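Local coordinates for protein dipeptide Epimerase (Enterococcus faecalis, PDB 3KUM) that belongs to the mandelate racemase/muconate lactonizing enzyme family of the enolase superfamily and holds a magnesium ion in its barrel domain, at residues Leu158-Gly163 with Leu186-Asn191. Residues are numbered along the deposited sequence; the frame is centred on the assembly and turned at random.
Sequences LKIKVG and LRLDAN. With MG (magnesium ion), chain K; TYR (tyrosine), chain J; ARG (arginine), chain I.
I160 and L188 sit side by side on parallel strands that meet at an angle of 29°, I160 donating its N to R187 O (2.7 Å) and accepting at its O from D189 N. Two more backbone bonds, R187 N to L158 O and V162 N to D189 O, continue the pairing in both directions. On one face of this strand pair L158, I160, L186 and L188 form an aliphatic layer. CD2 of L188 lies 3.7 Å from CB of I160, while CD2 of L186 touches both I160 CD1 and L158 CB; helix 166-180 packs on I160, L186 and L188 and helix 140-153 on L158 and I160, a setting that suits branched aliphatic side chains.

Charged groups fill the other face, toward the barrel interior. K159 is fully extended, with CG anti to the backbone N, which carries NZ up to O of the bound tyrosine at 2.8 Å. K161 bends at chi2 (-74°), bringing its NZ over the D189 carboxylate, 2.7 Å from OD2 and 78° out of its plane, and onto an in-plane lone pair of N191 OD1. D189 OD2 also binds the magnesium ion at 2.3 Å, whereas its OD1 takes the backbone N of N191 in an Asx turn. An amide suits N191: its oxygen receives the lysine and its ND2 donates to tyrosine OXT, 3.1 Å away. Deeper in the barrel, R187 is held by E212 and D132.

E215 and D240 join D189 on the metal, so this beta-alpha-beta unit brings a KxK lysine pair and a metal-binding aspartate to the C-terminal ends of neighbouring strands, the active-site layout of an enolase-superfamily barrel.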
loop_
_atom_site.group_PDB
_atom_site.type_symbol
_atom_site.label_atom_id
_atom_site.label_comp_id
_atom_site.label_asym_id
_atom_site.label_seq_id
_atom_site.Cartn_x
_atom_site.Cartn_y
_atom_site.Cartn_z
ATOM N N LEU A 158 14.826 -2.570 -25.225
ATOM C CA LEU A 158 15.759 -1.459 -25.214
ATOM C C LEU A 158 15.034 -0.146 -24.949
ATOM O O LEU A 158 13.993 0.128 -25.544
ATOM C CB LEU A 158 16.492 -1.372 -26.556
ATOM C CG LEU A 158 17.144 -2.648 -27.092
ATOM C CD1 LEU A 158 17.884 -2.325 -28.386
ATOM C CD2 LEU A 158 18.099 -3.225 -26.065
ATOM N N LYS A 159 15.580 0.653 -24.040
ATOM C CA LYS A 159 14.998 1.952 -23.733
ATOM C C LYS A 159 15.798 2.950 -24.563
ATOM O O LYS A 159 17.022 2.999 -24.465
ATOM C CB LYS A 159 15.125 2.267 -22.236
ATOM C CG LYS A 159 14.509 3.605 -21.843
ATOM C CD LYS A 159 14.364 3.758 -20.329
ATOM C CE LYS A 159 13.710 5.088 -19.985
ATOM N NZ LYS A 159 13.425 5.240 -18.532
ATOM N N ILE A 160 15.103 3.737 -25.379
ATOM C CA ILE A 160 15.752 4.702 -26.260
ATOM C C ILE A 160 15.466 6.156 -25.923
ATOM O O ILE A 160 14.318 6.589 -25.919
ATOM C CB ILE A 160 15.331 4.462 -27.731
ATOM C CG1 ILE A 160 15.676 3.025 -28.135
ATOM C CG2 ILE A 160 16.023 5.473 -28.649
ATOM C CD1 ILE A 160 15.087 2.608 -29.472
ATOM N N LYS A 161 16.526 6.914 -25.661
ATOM C CA LYS A 161 16.384 8.328 -25.342
ATOM C C LYS A 161 16.315 9.166 -26.618
ATOM O O LYS A 161 16.998 8.881 -27.599
ATOM C CB LYS A 161 17.564 8.801 -24.482
ATOM C CG LYS A 161 17.619 8.196 -23.079
ATOM C CD LYS A 161 16.558 8.799 -22.168
ATOM C CE LYS A 161 16.636 8.219 -20.764
ATOM N NZ LYS A 161 15.617 8.811 -19.853
ATOM N N VAL A 162 15.478 10.197 -26.591
ATOM C CA VAL A 162 15.314 11.102 -27.718
ATOM C C VAL A 162 14.946 12.450 -27.122
ATOM O O VAL A 162 14.613 12.533 -25.941
ATOM C CB VAL A 162 14.175 10.645 -28.667
ATOM C CG1 VAL A 162 14.480 9.262 -29.229
ATOM C CG2 VAL A 162 12.847 10.639 -27.930
ATOM N N GLY A 163 15.008 13.504 -27.925
ATOM C CA GLY A 163 14.665 14.816 -27.413
ATOM C C GLY A 163 15.440 15.996 -27.970
ATOM O O GLY A 163 15.407 17.075 -27.382
ATOM N N LEU A 186 10.881 -2.006 -27.979
ATOM C CA LEU A 186 11.518 -0.699 -27.939
ATOM C C LEU A 186 10.664 0.344 -27.237
ATOM O O LEU A 186 9.588 0.698 -27.715
ATOM C CB LEU A 186 11.822 -0.207 -29.358
ATOM C CG LEU A 186 12.764 -1.035 -30.232
ATOM C CD1 LEU A 186 12.815 -0.420 -31.619
ATOM C CD2 LEU A 186 14.153 -1.076 -29.615
ATOM N N ARG A 187 11.145 0.832 -26.101
ATOM C CA ARG A 187 10.436 1.871 -25.361
ATOM C C ARG A 187 11.214 3.168 -25.574
ATOM O O ARG A 187 12.439 3.155 -25.616
ATOM C CB ARG A 187 10.356 1.510 -23.868
ATOM C CG ARG A 187 11.643 0.944 -23.284
ATOM C CD ARG A 187 11.438 0.330 -21.888
ATOM N NE ARG A 187 10.338 -0.636 -21.855
ATOM C CZ ARG A 187 10.237 -1.645 -20.991
ATOM N NH1 ARG A 187 11.171 -1.849 -20.066
ATOM N NH2 ARG A 187 9.191 -2.451 -21.047
ATOM N N LEU A 188 10.507 4.282 -25.729
ATOM C CA LEU A 188 11.176 5.558 -25.946
ATOM C C LEU A 188 10.981 6.474 -24.747
ATOM O O LEU A 188 9.974 6.386 -24.045
ATOM C CB LEU A 188 10.625 6.253 -27.192
ATOM C CG LEU A 188 10.485 5.436 -28.480
ATOM C CD1 LEU A 188 9.957 6.348 -29.577
ATOM C CD2 LEU A 188 11.817 4.827 -28.877
ATOM N N ASP A 189 11.947 7.360 -24.536
ATOM C CA ASP A 189 11.910 8.312 -23.435
ATOM C C ASP A 189 12.383 9.663 -23.975
ATOM O O ASP A 189 13.546 9.809 -24.341
ATOM C CB ASP A 189 12.849 7.852 -22.319
ATOM C CG ASP A 189 12.628 8.602 -21.021
ATOM O OD1 ASP A 189 12.094 9.730 -21.068
ATOM O OD2 ASP A 189 12.997 8.062 -19.956
ATOM N N ALA A 190 11.488 10.646 -24.018
ATOM C CA ALA A 190 11.837 11.968 -24.533
ATOM C C ALA A 190 12.124 13.008 -23.449
ATOM O O ALA A 190 12.281 14.195 -23.741
ATOM C CB ALA A 190 10.720 12.474 -25.444
ATOM N N ASN A 191 12.199 12.562 -22.203
ATOM C CA ASN A 191 12.444 13.462 -21.085
ATOM C C ASN A 191 11.903 14.882 -21.248
ATOM O O ASN A 191 12.660 15.852 -21.235
ATOM C CB ASN A 191 13.937 13.513 -20.754
ATOM C CG ASN A 191 14.407 12.265 -20.025
ATOM O OD1 ASN A 191 15.052 11.391 -20.609
ATOM N ND2 ASN A 191 14.068 12.169 -18.738
HETATM MG MG MG K . 12.093 8.646 -17.954
HETATM N N TYR J . 16.880 7.411 -15.717
HETATM C CA TYR J . 16.124 8.639 -15.937
HETATM C C TYR J . 14.824 8.420 -16.707
HETATM O O TYR J . 14.340 7.266 -16.757
HETATM C CB TYR J . 16.993 9.652 -16.679
HETATM C CG TYR J . 18.204 10.101 -15.899
HETATM C CD1 TYR J . 19.416 10.324 -16.544
HETATM C CD2 TYR J . 18.140 10.311 -14.516
HETATM C CE1 TYR J . 20.536 10.743 -15.845
HETATM C CE2 TYR J . 19.263 10.729 -13.799
HETATM C CZ TYR J . 20.460 10.942 -14.476
HETATM O OH TYR J . 21.595 11.327 -13.802
HETATM O OXT TYR J . 14.297 9.428 -17.234
HETATM N N ARG I . 17.636 4.213 -17.256
HETATM C CA ARG I . 17.981 5.346 -16.339
HETATM C C ARG I . 17.177 6.584 -16.714
HETATM O O ARG I . 16.840 6.787 -17.885
HETATM C CB ARG I . 19.471 5.678 -16.443
HETATM C CG ARG I . 20.377 4.479 -16.435
HETATM C CD ARG I . 21.710 4.848 -17.040
HETATM N NE ARG I . 22.454 3.675 -17.474
HETATM C CZ ARG I . 23.491 3.720 -18.304
HETATM N NH1 ARG I . 23.902 4.885 -18.789
HETATM N NH2 ARG I . 24.117 2.603 -18.647
HETATM O O HOH W 1 15.893 11.929 -23.265
HETATM O O HOH W 2 11.195 10.394 -18.595
#